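Local coordinates for probable glutamine-binding lipoprotein GlnH (GLNBP) (Mycobacterium tuberculosis, PDB 6H20) that probably binds aspartate and related amino acids as a solute-binding lipoprotein and helps regulate protein kinase G activity in glutamate metabolism, at residues S207-D210 with T211-A214; T171-R174 with R175-I179; V189-A192 with D193-V196. All coordinates share one frame; numbering follows the deposited sequence.

Contact 1: S207-D210 with T211-A214; sequences STDD and TILA. With ASN (asparagine), chain B.
D209 and I212 meet beside the bound asparagine. The acid reaches the ligand through one oxygen, a hydrogen bond of 2.7 Å from ASN N to D209 OD2. On that same oxygen rests the end of the isoleucine, I212 CD1 at 3.6 Å from D209 OD2, and this methyl also comes within 3.9 Å of ASN ND2. The carboxylate faces the ligand because D209 CG is swung away from its own carbonyl carbon and beside the backbone N (chi1 -52°). Y235, on strand 232-240, makes a second hydrogen bond to D209 OD2 with its OH, and bonds T211 OG1 as well; the threonine oxygen in turn lies 3.3 Å from D209 CB.

Behind this front packs the methyl of T208. T208 CG2 touches I212 CG2, the two side chains crossing at about a right angle, and sits 3.5 Å from L213 CD2, the threonine and leucine sliding past each other in opposite directions. The polar partner of T208 OG1 is S172 OG, to which it is hydrogen-bonded.

Backbone bonds of the first helical turn connect the two segments. L213 N bonds to D209 O over 2.9 Å, and A214 N bonds to D210 O. D210 OD1 bonds to N142 N of strand 139-148, tying the helix start to the sheet.

A buried carboxylate at the N-cap, making no capping bond itself but held by a tyrosine hydroxyl, is well suited to receive the amino group of an amino-acid ligand; the nearby helix start probably eases the cost of burying its charge.

Contact 2: T171-R174 with R175-I179; sequences TSLR and RIREI. With ASN (asparagine), chain B.
R175 closes the first turn of the helix onto T171: its backbone N bonds to T171 O over 3.1 Å, while the N of T171 itself points the other way and bonds to the ligand carboxylate, T171 N to ASN O at 2.9 Å. The R175 side chain leads off to M230, whose carbonyl takes a hydrogen bond from its NE.

I176 comes next, its N bonded to S172 O. With CG1 beside the backbone N (chi1 -64°), the side chain folds back along the helix and lays CG1 3.4 Å from S172 O. Its apolar body packs on V166 and I185, on the strands before and after this helix in the chain.

R177 N goes to L173 O at 3.0 Å and makes a weaker bond to R174 O. The arginine and leucine side chains lie alongside one another, pointing the same way, with R177 CG 4.0 Å from L173 CD1; beyond that the arginine bends away, and its NH1 finds P14 O.

E178 turns back to R174, one turn earlier. E178 OE2 makes a salt bridge with R174 NH2 at 2.9 Å, but the two flat groups stand 77° apart and the oxygen comes in obliquely. E178 CG, by contrast, meets the guanidinium at its edge and in its plane. The bend of R174 at chi2 (66°) brings the group down here, and its NH1 bonds to P17 O. R175 NH1 adds a long charge contact to E178 OE1, completing a three-residue salt-bridge network.

I176 to I179 form a type I beta turn. This is the helix of a beta-alpha-beta unit, strands 163-167 and 184-188, its N-terminal end aimed at the ligand carboxylate, as in solute-binding proteins of this family.

Contact 3: V189-A192 with D193-V196; sequences VNWA and DCLV. With ASN (asparagine), chain B.
N190 and D193 set the chain turning into helix 191-199, with L195 N bonded to W191 O and V196 N to A192 O. The pair forms a capping box. D193 N bonds to N190 OD1 at 3.2 Å, the donor tilted 26° from the plane of that carbonyl, and also to N190 O. In return N190 N bonds to D193 OD2 at 3.2 Å, approaching from above the carboxylate plane. N190 CG sits between its backbone N and carbonyl carbon (chi1 65°), which turns OD1 back over the start of the helix. Two waters brace the box: one links V189 N to D193 OD2, the other N190 ND2 to D193 OD1, and this second water lies 2.6 Å from D193 OD1.

On another side of the helix W191 and C194 meet, C194 SG 3.7 Å from W191 CE3; the sulfur lies obliquely, 61° off the normal of the six-membered ring. C194 is locked by its disulfide to C165. Another edge of the indole faces the ligand: W191 NE1 lies 2.7 Å from ASN ND2, near the ring plane; as two donors are brought together, the N and O assignment of that amide is doubtful.

W191 is wedged among V166 and A167 of strand 163-167, T208 of the loop before helix 210-219, and I212 of that helix. Further along, L195 packs on L216 and E219 of the same helix, and C194 on V188 of strand 184-188.

All three contacts are starts of helices that converge on the bound asparagine. Contact 1 is the most buried and lies nearest the middle of the chain; contacts 2 and 3 are only partly buried, contact 2 with a salt-bridge network, contact 3 with a water-bridged capping box. Each presents the ligand with something different: a carboxylate for the amino group in contact 1, a backbone N-H for the carboxylate in contact 2, an indole edge for the side chain in contact 3. W191 of contact 3 packs against residues of both other contacts. Contacts 2 and 3 both pack on strands 163-167 and 184-188, whereas contact 1 rests on strands 139-148 and 232-240.

Contact 1: S207-D210 with T211-A214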
ATOM      1  N   SER A 207       1.685   3.769  13.621  1.00 14.77           N
ATOM      2  CA  SER A 207       1.818   4.864  12.667  1.00 13.78           C
ATOM      3  C   SER A 207       2.036   4.314  11.268  1.00 14.34           C
ATOM      4  O   SER A 207       3.038   3.636  11.013  1.00 15.47           O
ATOM      5  CB  SER A 207       2.948   5.828  13.040  1.00 13.98           C
ATOM      6  OG  SER A 207       2.996   6.910  12.111  1.00 15.19           O
ATOM      7  N   THR A 208       1.108   4.618  10.365  1.00 13.73           N
ATOM      8  CA  THR A 208       1.239   4.256   8.950  1.00 13.31           C
ATOM      9  C   THR A 208       0.212   5.066   8.167  1.00 13.35           C
ATOM     10  O   THR A 208      -0.423   5.982   8.712  1.00 13.56           O
ATOM     11  CB  THR A 208       1.123   2.739   8.717  1.00 11.87           C
ATOM     12  OG1 THR A 208       1.436   2.441   7.352  1.00 13.78           O
ATOM     13  CG2 THR A 208      -0.276   2.195   8.984  1.00 14.11           C
ATOM     14  N   ASP A 209       0.046   4.715   6.891  1.00 14.52           N
ATOM     15  CA  ASP A 209      -0.890   5.386   6.000  1.00 13.08           C
ATOM     16  C   ASP A 209      -2.267   5.498   6.645  1.00 11.85           C
ATOM     17  O   ASP A 209      -2.786   4.522   7.190  1.00 13.46           O
ATOM     18  CB  ASP A 209      -1.068   4.535   4.737  1.00 15.13           C
ATOM     19  CG  ASP A 209       0.239   4.141   4.058  1.00 15.23           C
ATOM     20  OD1 ASP A 209       1.350   4.547   4.470  1.00 13.97           O
ATOM     21  OD2 ASP A 209       0.116   3.387   3.077  1.00 15.56           O
ATOM     22  N   ASP A 210      -2.888   6.680   6.519  1.00 12.97           N
ATOM     23  CA  ASP A 210      -4.213   6.872   7.112  1.00 14.31           C
ATOM     24  C   ASP A 210      -5.255   5.911   6.541  1.00 14.76           C
ATOM     25  O   ASP A 210      -6.179   5.500   7.257  1.00 15.21           O
ATOM     26  CB  ASP A 210      -4.661   8.342   7.041  1.00 14.39           C
ATOM     27  CG  ASP A 210      -4.679   8.940   5.624  1.00 17.59           C
ATOM     28  OD1 ASP A 210      -4.272   8.318   4.620  1.00 15.53           O
ATOM     29  OD2 ASP A 210      -5.132  10.108   5.534  1.00 20.94           O
ATOM     30  N   THR A 211      -5.101   5.520   5.275  1.00 14.82           N
ATOM     31  CA  THR A 211      -5.939   4.494   4.657  1.00 13.50           C
ATOM     32  C   THR A 211      -5.873   3.174   5.425  1.00 14.74           C
ATOM     33  O   THR A 211      -6.908   2.583   5.762  1.00 16.10           O
ATOM     34  CB  THR A 211      -5.423   4.258   3.237  1.00 13.98           C
ATOM     35  OG1 THR A 211      -3.993   4.227   3.282  1.00 13.14           O
ATOM     36  CG2 THR A 211      -5.872   5.390   2.295  1.00 15.58           C
ATOM     37  N   ILE A 212      -4.656   2.671   5.666  1.00 14.18           N
ATOM     38  CA  ILE A 212      -4.473   1.427   6.423  1.00 12.90           C
ATOM     39  C   ILE A 212      -5.019   1.587   7.837  1.00 13.78           C
ATOM     40  O   ILE A 212      -5.713   0.698   8.369  1.00 14.38           O
ATOM     41  CB  ILE A 212      -2.985   1.015   6.425  1.00 13.59           C
ATOM     42  CG1 ILE A 212      -2.500   0.758   5.001  1.00 15.40           C
ATOM     43  CG2 ILE A 212      -2.762  -0.220   7.337  1.00 15.06           C
ATOM     44  CD1 ILE A 212      -1.004   0.466   4.930  1.00 15.21           C
ATOM     45  N   LEU A 213      -4.714   2.722   8.472  1.00 12.88           N
ATOM     46  CA  LEU A 213      -5.201   2.959   9.831  1.00 12.95           C
ATOM     47  C   LEU A 213      -6.725   2.956   9.892  1.00 13.61           C
ATOM     48  O   LEU A 213      -7.306   2.454  10.865  1.00 14.82           O
ATOM     49  CB  LEU A 213      -4.665   4.289  10.357  1.00 15.00           C
ATOM     50  CG  LEU A 213      -3.151   4.427  10.537  1.00 14.23           C
ATOM     51  CD1 LEU A 213      -2.844   5.802  11.130  1.00 14.68           C
ATOM     52  CD2 LEU A 213      -2.589   3.313  11.432  1.00 14.75           C
ATOM     53  N   ALA A 214      -7.388   3.515   8.867  1.00 15.79           N
ATOM     54  CA  ALA A 214      -8.849   3.482   8.829  1.00 15.38           C
ATOM     55  C   ALA A 214      -9.377   2.052   8.804  1.00 13.88           C
ATOM     56  O   ALA A 214     -10.417   1.755   9.408  1.00 16.85           O
ATOM     57  CB  ALA A 214      -9.360   4.273   7.623  1.00 18.81           C
TER
HETATM   58  N   ASN B 401       2.422   2.392   1.959  1.00 15.01           N
HETATM   59  CA  ASN B 401       3.492   2.074   2.904  1.00 14.26           C
HETATM   60  C   ASN B 401       4.642   1.418   2.162  1.00 15.65           C
HETATM   61  O   ASN B 401       5.557   0.856   2.792  1.00 14.72           O
HETATM   62  CB  ASN B 401       2.978   1.164   4.022  1.00 15.45           C
HETATM   63  CG  ASN B 401       2.615  -0.216   3.533  1.00 16.10           C
HETATM   64  OD1 ASN B 401       2.432  -0.456   2.343  1.00 17.19           O
HETATM   65  ND2 ASN B 401       2.543  -1.146   4.457  1.00 15.55           N
HETATM   66  OXT ASN B 401       4.644   1.456   0.913  1.00 15.29           O

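Contact 2: T171-R174 with R175-I179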
ATOM      1  N   THR A 171       7.676   2.210   4.295  1.00 14.64           N
ATOM      2  CA  THR A 171       8.071   3.607   4.405  1.00 16.31           C
ATOM      3  C   THR A 171       7.713   4.150   5.773  1.00 16.72           C
ATOM      4  O   THR A 171       8.361   5.090   6.248  1.00 18.03           O
ATOM      5  CB  THR A 171       7.317   4.443   3.367  1.00 15.19           C
ATOM      6  OG1 THR A 171       5.908   4.256   3.558  1.00 15.74           O
ATOM      7  CG2 THR A 171       7.726   4.065   1.913  1.00 18.17           C
ATOM      8  N   SER A 172       6.719   3.533   6.426  1.00 15.03           N
ATOM      9  CA  SER A 172       6.258   3.999   7.728  1.00 15.98           C
ATOM     10  C   SER A 172       7.365   3.901   8.758  1.00 21.01           C
ATOM     11  O   SER A 172       7.557   4.814   9.572  1.00 16.93           O
ATOM     12  CB  SER A 172       5.068   3.149   8.169  1.00 15.56           C
ATOM     13  OG  SER A 172       4.148   2.990   7.112  1.00 15.30           O
ATOM     14  N   LEU A 173       8.109   2.791   8.729  1.00 18.67           N
ATOM     15  CA  LEU A 173       9.242   2.610   9.626  1.00 23.60           C
ATOM     16  C   LEU A 173      10.273   3.702   9.404  1.00 20.79           C
ATOM     17  O   LEU A 173      10.780   4.300  10.359  1.00 23.43           O
ATOM     18  CB  LEU A 173       9.853   1.228   9.380  1.00 22.15           C
ATOM     19  CG  LEU A 173      11.177   0.865  10.053  1.00 24.91           C
ATOM     20  CD1 LEU A 173      11.138   1.130  11.550  1.00 23.75           C
ATOM     21  CD2 LEU A 173      11.510  -0.602   9.767  1.00 30.94           C
ATOM     22  N   ARG A 174      10.574   4.000   8.136  1.00 18.91           N
ATOM     23  CA  ARG A 174      11.565   5.025   7.835  1.00 23.13           C
ATOM     24  C   ARG A 174      11.170   6.382   8.414  1.00 21.44           C
ATOM     25  O   ARG A 174      12.021   7.110   8.939  1.00 26.48           O
ATOM     26  CB  ARG A 174      11.781   5.105   6.321  1.00 24.51           C
ATOM     27  CG  ARG A 174      12.721   6.216   5.882  1.00 30.22           C
ATOM     28  CD  ARG A 174      14.149   5.992   6.363  1.00 34.23           C
ATOM     29  NE  ARG A 174      15.041   7.062   5.909  1.00 39.93           N
ATOM     30  CZ  ARG A 174      15.055   8.289   6.423  1.00 40.82           C
ATOM     31  NH1 ARG A 174      15.893   9.203   5.949  1.00 41.42           N
ATOM     32  NH2 ARG A 174      14.232   8.607   7.413  1.00 40.77           N
ATOM     33  N   ARG A 175       9.879   6.719   8.376  1.00 20.71           N
ATOM     34  CA  ARG A 175       9.439   8.010   8.902  1.00 20.88           C
ATOM     35  C   ARG A 175       9.505   8.052  10.430  1.00 22.69           C
ATOM     36  O   ARG A 175       9.887   9.074  11.013  1.00 21.42           O
ATOM     37  CB  ARG A 175       8.022   8.306   8.407  1.00 20.25           C
ATOM     38  CG  ARG A 175       7.384   9.563   9.004  1.00 20.47           C
ATOM     39  CD  ARG A 175       8.193  10.804   8.659  1.00 20.88           C
ATOM     40  NE  ARG A 175       7.629  12.024   9.237  1.00 21.49           N
ATOM     41  CZ  ARG A 175       7.898  12.474  10.460  1.00 26.94           C
ATOM     42  NH1 ARG A 175       8.717  11.799  11.260  1.00 25.78           N
ATOM     43  NH2 ARG A 175       7.341  13.599  10.888  1.00 24.80           N
ATOM     44  N   ILE A 176       9.127   6.962  11.098  1.00 21.09           N
ATOM     45  CA  ILE A 176       9.242   6.905  12.557  1.00 21.74           C
ATOM     46  C   ILE A 176      10.701   6.991  13.000  1.00 22.40           C
ATOM     47  O   ILE A 176      11.003   7.493  14.093  1.00 24.65           O
ATOM     48  CB  ILE A 176       8.546   5.632  13.082  1.00 19.93           C
ATOM     49  CG1 ILE A 176       7.054   5.701  12.772  1.00 24.44           C
ATOM     50  CG2 ILE A 176       8.791   5.446  14.578  1.00 27.78           C
ATOM     51  CD1 ILE A 176       6.388   6.937  13.256  1.00 25.24           C
ATOM     52  N   ARG A 177      11.632   6.504  12.171  1.00 23.86           N
ATOM     53  CA  ARG A 177      13.052   6.590  12.509  1.00 25.32           C
ATOM     54  C   ARG A 177      13.586   8.019  12.475  1.00 25.56           C
ATOM     55  O   ARG A 177      14.731   8.244  12.883  1.00 30.12           O
ATOM     56  CB  ARG A 177      13.872   5.694  11.577  1.00 26.11           C
ATOM     57  CG  ARG A 177      13.714   4.208  11.855  1.00 28.33           C
ATOM     58  CD  ARG A 177      14.717   3.727  12.910  1.00 28.44           C
ATOM     59  NE  ARG A 177      16.068   3.673  12.356  1.00 35.41           N
ATOM     60  CZ  ARG A 177      17.035   4.529  12.668  1.00 34.88           C
ATOM     61  NH1 ARG A 177      16.805   5.497  13.543  1.00 35.56           N
ATOM     62  NH2 ARG A 177      18.231   4.420  12.102  1.00 36.81           N
ATOM     63  N   GLU A 178      12.802   8.986  11.993  1.00 23.38           N
ATOM     64  CA  GLU A 178      13.199  10.385  12.018  1.00 28.25           C
ATOM     65  C   GLU A 178      12.853  11.076  13.322  1.00 28.87           C
ATOM     66  O   GLU A 178      13.376  12.164  13.584  1.00 31.96           O
ATOM     67  CB  GLU A 178      12.551  11.157  10.866  1.00 26.11           C
ATOM     68  CG  GLU A 178      13.012  10.694   9.508  1.00 28.04           C
ATOM     69  CD  GLU A 178      12.227  11.330   8.374  1.00 34.23           C
ATOM     70  OE1 GLU A 178      11.446  12.273   8.630  1.00 36.77           O
ATOM     71  OE2 GLU A 178      12.397  10.876   7.225  1.00 42.96           O
ATOM     72  N   ILE A 179      12.001  10.475  14.149  1.00 24.73           N
ATOM     73  CA  ILE A 179      11.477  11.180  15.310  1.00 23.29           C
ATOM     74  C   ILE A 179      12.564  11.308  16.367  1.00 26.89           C
ATOM     75  O   ILE A 179      13.273  10.341  16.677  1.00 28.70           O
ATOM     76  CB  ILE A 179      10.225  10.471  15.844  1.00 23.24           C
ATOM     77  CG1 ILE A 179       9.108  10.558  14.810  1.00 20.82           C
ATOM     78  CG2 ILE A 179       9.769  11.098  17.146  1.00 25.33           C
ATOM     79  CD1 ILE A 179       7.916   9.653  15.131  1.00 22.23           C
TER
HETATM   80  N   ASN B 401       2.422   2.392   1.959  1.00 15.01           N
HETATM   81  CA  ASN B 401       3.492   2.074   2.904  1.00 14.26           C
HETATM   82  C   ASN B 401       4.642   1.418   2.162  1.00 15.65           C
HETATM   83  O   ASN B 401       5.557   0.856   2.792  1.00 14.72           O
HETATM   84  CB  ASN B 401       2.978   1.164   4.022  1.00 15.45           C
HETATM   85  CG  ASN B 401       2.615  -0.216   3.533  1.00 16.10           C
HETATM   86  OD1 ASN B 401       2.432  -0.456   2.343  1.00 17.19           O
HETATM   87  ND2 ASN B 401       2.543  -1.146   4.457  1.00 15.55           N
HETATM   88  OXT ASN B 401       4.644   1.456   0.913  1.00 15.29           O

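Contact 3: V189-A192 with D193-V196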
ATOM      1  N   VAL A 189       5.306  -8.226  11.239  1.00 23.35           N
ATOM      2  CA  VAL A 189       5.218  -8.640   9.839  1.00 21.26           C
ATOM      3  C   VAL A 189       4.186  -7.812   9.083  1.00 22.32           C
ATOM      4  O   VAL A 189       4.444  -7.342   7.967  1.00 21.66           O
ATOM      5  CB  VAL A 189       4.909 -10.144   9.732  1.00 22.19           C
ATOM      6  CG1 VAL A 189       4.708 -10.529   8.264  1.00 27.17           C
ATOM      7  CG2 VAL A 189       6.025 -10.951  10.345  1.00 28.41           C
ATOM      8  N   ASN A 190       2.990  -7.644   9.649  1.00 23.15           N
ATOM      9  CA  ASN A 190       1.935  -6.956   8.925  1.00 22.17           C
ATOM     10  C   ASN A 190       1.124  -6.075   9.869  1.00 20.53           C
ATOM     11  O   ASN A 190       1.228  -6.173  11.095  1.00 20.71           O
ATOM     12  CB  ASN A 190       1.076  -7.913   8.084  1.00 28.29           C
ATOM     13  CG  ASN A 190       0.308  -8.896   8.925  1.00 28.10           C
ATOM     14  OD1 ASN A 190      -0.439  -8.511   9.823  1.00 33.56           O
ATOM     15  ND2 ASN A 190       0.493 -10.182   8.646  1.00 36.28           N
ATOM     16  N   TRP A 191       0.315  -5.195   9.272  1.00 21.58           N
ATOM     17  CA  TRP A 191      -0.385  -4.185  10.060  1.00 21.59           C
ATOM     18  C   TRP A 191      -1.438  -4.785  10.980  1.00 22.93           C
ATOM     19  O   TRP A 191      -1.713  -4.217  12.043  1.00 19.64           O
ATOM     20  CB  TRP A 191      -0.973  -3.113   9.145  1.00 23.10           C
ATOM     21  CG  TRP A 191       0.121  -2.339   8.505  1.00 18.86           C
ATOM     22  CD1 TRP A 191       0.491  -2.379   7.190  1.00 22.00           C
ATOM     23  CD2 TRP A 191       1.035  -1.448   9.157  1.00 17.31           C
ATOM     24  NE1 TRP A 191       1.562  -1.550   6.986  1.00 18.82           N
ATOM     25  CE2 TRP A 191       1.919  -0.965   8.167  1.00 17.11           C
ATOM     26  CE3 TRP A 191       1.186  -0.997  10.474  1.00 17.50           C
ATOM     27  CZ2 TRP A 191       2.949  -0.082   8.458  1.00 17.57           C
ATOM     28  CZ3 TRP A 191       2.208  -0.110  10.770  1.00 15.45           C
ATOM     29  CH2 TRP A 191       3.084   0.345   9.754  1.00 15.56           C
ATOM     30  N   ALA A 192      -2.020  -5.928  10.607  1.00 20.87           N
ATOM     31  CA  ALA A 192      -2.969  -6.576  11.508  1.00 21.57           C
ATOM     32  C   ALA A 192      -2.294  -6.953  12.820  1.00 20.59           C
ATOM     33  O   ALA A 192      -2.946  -6.960  13.876  1.00 19.25           O
ATOM     34  CB  ALA A 192      -3.571  -7.803  10.830  1.00 22.46           C
ATOM     35  N   ASP A 193      -0.989  -7.262  12.772  1.00 20.78           N
ATOM     36  CA  ASP A 193      -0.250  -7.608  13.983  1.00 20.24           C
ATOM     37  C   ASP A 193      -0.126  -6.406  14.911  1.00 18.53           C
ATOM     38  O   ASP A 193      -0.133  -6.563  16.137  1.00 18.64           O
ATOM     39  CB  ASP A 193       1.132  -8.144  13.616  1.00 22.81           C
ATOM     40  CG  ASP A 193       1.065  -9.373  12.739  1.00 31.12           C
ATOM     41  OD1 ASP A 193       0.093 -10.149  12.859  1.00 35.60           O
ATOM     42  OD2 ASP A 193       1.995  -9.578  11.930  1.00 29.28           O
ATOM     43  N   CYS A 194       0.006  -5.199  14.342  1.00 20.15           N
ATOM     44  CA  CYS A 194       0.040  -3.995  15.169  1.00 19.81           C
ATOM     45  C   CYS A 194      -1.281  -3.808  15.887  1.00 18.64           C
ATOM     46  O   CYS A 194      -1.312  -3.387  17.051  1.00 19.17           O
ATOM     47  CB  CYS A 194       0.326  -2.756  14.317  1.00 15.86           C
ATOM     48  SG  CYS A 194       2.020  -2.569  13.771  1.00 21.91           S
ATOM     49  N   LEU A 195      -2.386  -4.124  15.210  1.00 20.63           N
ATOM     50  CA  LEU A 195      -3.684  -3.986  15.859  1.00 21.45           C
ATOM     51  C   LEU A 195      -3.798  -4.935  17.038  1.00 23.00           C
ATOM     52  O   LEU A 195      -4.232  -4.539  18.124  1.00 19.94           O
ATOM     53  CB  LEU A 195      -4.808  -4.217  14.849  1.00 20.18           C
ATOM     54  CG  LEU A 195      -6.191  -4.221  15.492  1.00 21.59           C
ATOM     55  CD1 LEU A 195      -6.467  -2.876  16.163  1.00 23.52           C
ATOM     56  CD2 LEU A 195      -7.264  -4.555  14.475  1.00 20.55           C
ATOM     57  N   VAL A 196      -3.384  -6.189  16.855  1.00 22.07           N
ATOM     58  CA  VAL A 196      -3.407  -7.143  17.963  1.00 19.75           C
ATOM     59  C   VAL A 196      -2.564  -6.634  19.128  1.00 20.56           C
ATOM     60  O   VAL A 196      -2.986  -6.679  20.291  1.00 20.78           O
ATOM     61  CB  VAL A 196      -2.946  -8.534  17.492  1.00 21.83           C
ATOM     62  CG1 VAL A 196      -2.766  -9.469  18.691  1.00 25.90           C
ATOM     63  CG2 VAL A 196      -3.956  -9.106  16.516  1.00 24.35           C
TER
HETATM   64  N   ASN B 401       2.422   2.392   1.959  1.00 15.01           N
HETATM   65  CA  ASN B 401       3.492   2.074   2.904  1.00 14.26           C
HETATM   66  C   ASN B 401       4.642   1.418   2.162  1.00 15.65           C
HETATM   67  O   ASN B 401       5.557   0.856   2.792  1.00 14.72           O
HETATM   68  CB  ASN B 401       2.978   1.164   4.022  1.00 15.45           C
HETATM   69  CG  ASN B 401       2.615  -0.216   3.533  1.00 16.10           C
HETATM   70  OD1 ASN B 401       2.432  -0.456   2.343  1.00 17.19           O
HETATM   71  ND2 ASN B 401       2.543  -1.146   4.457  1.00 15.55           N
HETATM   72  OXT ASN B 401       4.644   1.456   0.913  1.00 15.29           O
HETATM   73  O   HOH W   1       4.646  -9.901  13.581  1.00 40.48           O
HETATM   74  O   HOH W   2      -0.613 -11.665  10.835  1.00 53.97           O